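Local coordinates for protein mialostatin (Ixodes ricinus, PDB 6ZTK) that inhibits papain-type cysteine proteases, including tick midgut cathepsins L, B and C and several host cathepsins, and so regulates digestion of the blood meal, at residues Y120-P123 against W124-I127. Sequence-based numbering, arbitrary orientation.
Sequences YTVP and WQNI. With TRT (fragment of triton X-100), chain C.
V122 pushes CG1 against one face of the W124 indole, 3.6 Å from the centroid of the six-membered ring and 20° off its normal, a CH-pi contact. CG1 lies anti to the backbone N (chi1 -177°), which carries it to the ring, and its closest ring atom is CE2 at 3.3 Å. The aliphatic part of Q125 packs on the same methyl, its CG 3.8 Å from V122 CG1. Backbone bonds close the turn beneath this cluster. V122 O takes two N-H groups, from Q125 N (3.0 Å) and I127 N (3.2 Å), which arrive from opposite faces of the carbonyl plane; V122 N returns a bond to I127 O at 3.0 Å. V122 and I127 thus form an antiparallel hydrogen-bonded pair, their CB atoms 4.0 Å apart. N126, with positive phi (46°), and I127 both face V122, a G1 beta bulge in the hairpin joining strands 113-122 and 127-136. P123 and W124 match the Pro-Trp pair of the second cystatin hairpin loop, which in relatives enters the protease cleft. N126 N bonds to P123 O (3.2 Å) from well above the carbonyl plane. Toward solvent the packing thins: residues 123-127 are exposed overall, although V122 CG1 covers one indole face, and N126 turns its side chain away from 120-123. Two residues back along the strand, Y120 presents a ring face to C16 of the Triton X-100 fragment, whereas buried T121 hydrogen-bonds through OG1 to V78 O.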
ATOM      1  N   TYR A 120      -9.032  -6.959  -1.011  1.00 14.68           N
ATOM      2  CA  TYR A 120      -9.834  -8.120  -1.477  1.00 14.45           C
ATOM      3  C   TYR A 120      -9.464  -8.407  -2.925  1.00 14.46           C
ATOM      4  O   TYR A 120      -9.459  -7.466  -3.743  1.00 15.40           O
ATOM      5  CB  TYR A 120     -11.299  -7.775  -1.366  1.00 14.74           C
ATOM      6  CG  TYR A 120     -12.253  -8.727  -2.002  1.00 16.07           C
ATOM      7  CD1 TYR A 120     -12.519  -9.948  -1.428  1.00 15.88           C
ATOM      8  CD2 TYR A 120     -12.914  -8.366  -3.151  1.00 18.17           C
ATOM      9  CE1 TYR A 120     -13.406 -10.849  -1.979  1.00 16.31           C
ATOM     10  CE2 TYR A 120     -13.822  -9.256  -3.730  1.00 20.03           C
ATOM     11  CZ  TYR A 120     -14.067 -10.485  -3.136  1.00 18.48           C
ATOM     12  OH  TYR A 120     -14.993 -11.333  -3.695  1.00 23.55           O
ATOM     13  N   THR A 121      -9.180  -9.645  -3.259  1.00 13.08           N
ATOM     14  CA  THR A 121      -8.907 -10.002  -4.665  1.00 15.43           C
ATOM     15  C   THR A 121      -9.726 -11.200  -5.091  1.00 16.14           C
ATOM     16  O   THR A 121     -10.087 -12.073  -4.280  1.00 14.24           O
ATOM     17  CB  THR A 121      -7.423 -10.306  -4.877  1.00 15.13           C
ATOM     18  OG1 THR A 121      -7.043 -11.569  -4.330  1.00 15.08           O
ATOM     19  CG2 THR A 121      -6.525  -9.243  -4.301  1.00 16.73           C
ATOM     20  N   VAL A 122      -9.990 -11.245  -6.400  1.00 16.84           N
ATOM     21  CA  VAL A 122     -10.605 -12.431  -7.045  1.00 17.19           C
ATOM     22  C   VAL A 122      -9.655 -12.795  -8.179  1.00 18.38           C
ATOM     23  O   VAL A 122      -9.663 -12.181  -9.242  1.00 21.37           O
ATOM     24  CB  VAL A 122     -12.050 -12.168  -7.469  1.00 17.85           C
ATOM     25  CG1 VAL A 122     -12.609 -13.461  -8.040  1.00 20.35           C
ATOM     26  CG2 VAL A 122     -12.921 -11.605  -6.371  1.00 20.25           C
ATOM     27  N   PRO A 123      -8.671 -13.660  -7.944  1.00 16.80           N
ATOM     28  CA  PRO A 123      -7.561 -13.833  -8.889  1.00 20.54           C
ATOM     29  C   PRO A 123      -8.052 -14.298 -10.260  1.00 21.13           C
ATOM     30  O   PRO A 123      -7.491 -13.825 -11.259  1.00 25.44           O
ATOM     31  CB  PRO A 123      -6.602 -14.831  -8.252  1.00 21.24           C
ATOM     32  CG  PRO A 123      -7.106 -15.102  -6.860  1.00 23.45           C
ATOM     33  CD  PRO A 123      -8.357 -14.295  -6.668  1.00 17.77           C
ATOM     34  N   TRP A 124      -9.062 -15.146 -10.272  1.00 20.63           N
ATOM     35  CA  TRP A 124      -9.580 -15.716 -11.546  1.00 23.49           C
ATOM     36  C   TRP A 124     -10.379 -14.681 -12.309  1.00 30.28           C
ATOM     37  O   TRP A 124     -10.701 -15.001 -13.474  1.00 31.86           O
ATOM     38  CB  TRP A 124     -10.421 -16.960 -11.321  1.00 21.87           C
ATOM     39  CG  TRP A 124     -11.635 -16.814 -10.472  1.00 21.85           C
ATOM     40  CD1 TRP A 124     -12.918 -16.541 -10.872  1.00 23.56           C
ATOM     41  CD2 TRP A 124     -11.683 -16.894  -9.034  1.00 19.29           C
ATOM     42  NE1 TRP A 124     -13.752 -16.522  -9.813  1.00 22.86           N
ATOM     43  CE2 TRP A 124     -13.033 -16.727  -8.643  1.00 19.45           C
ATOM     44  CE3 TRP A 124     -10.740 -17.151  -8.031  1.00 18.90           C
ATOM     45  CZ2 TRP A 124     -13.451 -16.817  -7.319  1.00 20.14           C
ATOM     46  CZ3 TRP A 124     -11.156 -17.186  -6.722  1.00 17.83           C
ATOM     47  CH2 TRP A 124     -12.488 -17.008  -6.356  1.00 20.46           C
ATOM     48  N   GLN A 125     -10.651 -13.505 -11.719  1.00 27.69           N
ATOM     49  CA  GLN A 125     -11.337 -12.382 -12.418  1.00 28.73           C
ATOM     50  C   GLN A 125     -10.441 -11.163 -12.497  1.00 28.75           C
ATOM     51  O   GLN A 125     -10.970 -10.114 -12.849  1.00 34.89           O
ATOM     52  CB  GLN A 125     -12.612 -12.029 -11.692  1.00 31.26           C
ATOM     53  CG  GLN A 125     -13.634 -13.132 -11.675  1.00 37.33           C
ATOM     54  CD  GLN A 125     -14.988 -12.541 -11.417  1.00 46.87           C
ATOM     55  OE1 GLN A 125     -15.488 -12.532 -10.288  1.00 51.98           O
ATOM     56  NE2 GLN A 125     -15.585 -12.023 -12.482  1.00 58.51           N
ATOM     57  N   ASN A 126      -9.170 -11.288 -12.134  1.00 27.85           N
ATOM     58  CA  ASN A 126      -8.190 -10.166 -12.048  1.00 33.95           C
ATOM     59  C   ASN A 126      -8.781  -8.941 -11.322  1.00 35.24           C
ATOM     60  O   ASN A 126      -8.449  -7.798 -11.732  1.00 36.90           O
ATOM     61  CB  ASN A 126      -7.658  -9.800 -13.447  1.00 40.76           C
ATOM     62  CG  ASN A 126      -6.396  -8.958 -13.385  1.00 47.74           C
ATOM     63  OD1 ASN A 126      -5.402  -9.326 -12.745  1.00 50.05           O
ATOM     64  ND2 ASN A 126      -6.429  -7.814 -14.052  1.00 60.58           N
ATOM     65  N   ILE A 127      -9.583  -9.136 -10.269  1.00 30.38           N
ATOM     66  CA  ILE A 127     -10.209  -8.065  -9.436  1.00 28.42           C
ATOM     67  C   ILE A 127      -9.362  -7.800  -8.196  1.00 24.90           C
ATOM     68  O   ILE A 127      -8.874  -8.757  -7.584  1.00 19.35           O
ATOM     69  CB  ILE A 127     -11.602  -8.492  -9.000  1.00 27.51           C
ATOM     70  CG1 ILE A 127     -12.577  -8.447 -10.174  1.00 33.48           C
ATOM     71  CG2 ILE A 127     -12.120  -7.684  -7.799  1.00 31.78           C
ATOM     72  CD1 ILE A 127     -13.966  -8.718  -9.724  1.00 33.49           C
TER
HETATM   73  O24 TRT C 501     -20.211  -2.917  -1.005  0.50 26.37           O
HETATM   74  C23 TRT C 501     -19.536  -3.665  -1.974  0.50 30.51           C
HETATM   75  C22 TRT C 501     -18.151  -3.080  -2.106  0.50 33.55           C
HETATM   76  O21 TRT C 501     -17.164  -4.091  -1.911  0.50 30.06           O
HETATM   77  C20 TRT C 501     -16.759  -4.275  -0.559  0.50 26.66           C
HETATM   78  C19 TRT C 501     -16.939  -5.728  -0.173  0.50 26.39           C
HETATM   79  O18 TRT C 501     -16.207  -6.558  -1.067  0.50 24.14           O
HETATM   80  C17 TRT C 501     -16.637  -7.924  -1.069  0.50 20.53           C
HETATM   81  C16 TRT C 501     -15.863  -8.774  -0.070  0.50 21.48           C
HETATM   82  O15 TRT C 501     -15.454  -7.963   1.040  0.50 19.11           O
HETATM   83  C12 TRT C 501     -15.088  -8.573   2.221  0.50 16.29           C
HETATM   84  C13 TRT C 501     -14.347  -9.742   2.272  0.50 15.63           C
HETATM   85  C14 TRT C 501     -14.003 -10.296   3.499  0.50 16.83           C
HETATM   86  C11 TRT C 501     -15.446  -7.946   3.397  0.50 15.54           C
HETATM   87  C10 TRT C 501     -15.069  -8.493   4.608  0.50 14.90           C
HETATM   88  C9  TRT C 501     -14.372  -9.687   4.701  0.50 15.54           C
HETATM   89  C6  TRT C 501     -14.083 -10.332   6.068  0.50 15.81           C
HETATM   90  C8  TRT C 501     -15.260 -11.303   6.170  0.50 16.90           C
HETATM   91  C7  TRT C 501     -14.196  -9.386   7.273  0.50 15.40           C
HETATM   92  C5  TRT C 501     -12.842 -11.262   6.099  0.50 15.22           C
HETATM   93  C1  TRT C 501     -11.392 -10.737   6.190  0.50 15.08           C
HETATM   94  C2  TRT C 501     -11.099 -10.338   7.631  0.50 16.56           C
HETATM   95  C4  TRT C 501     -11.181  -9.537   5.289  0.50 15.21           C
HETATM   96  C3  TRT C 501     -10.425 -11.844   5.757  0.50 14.40           C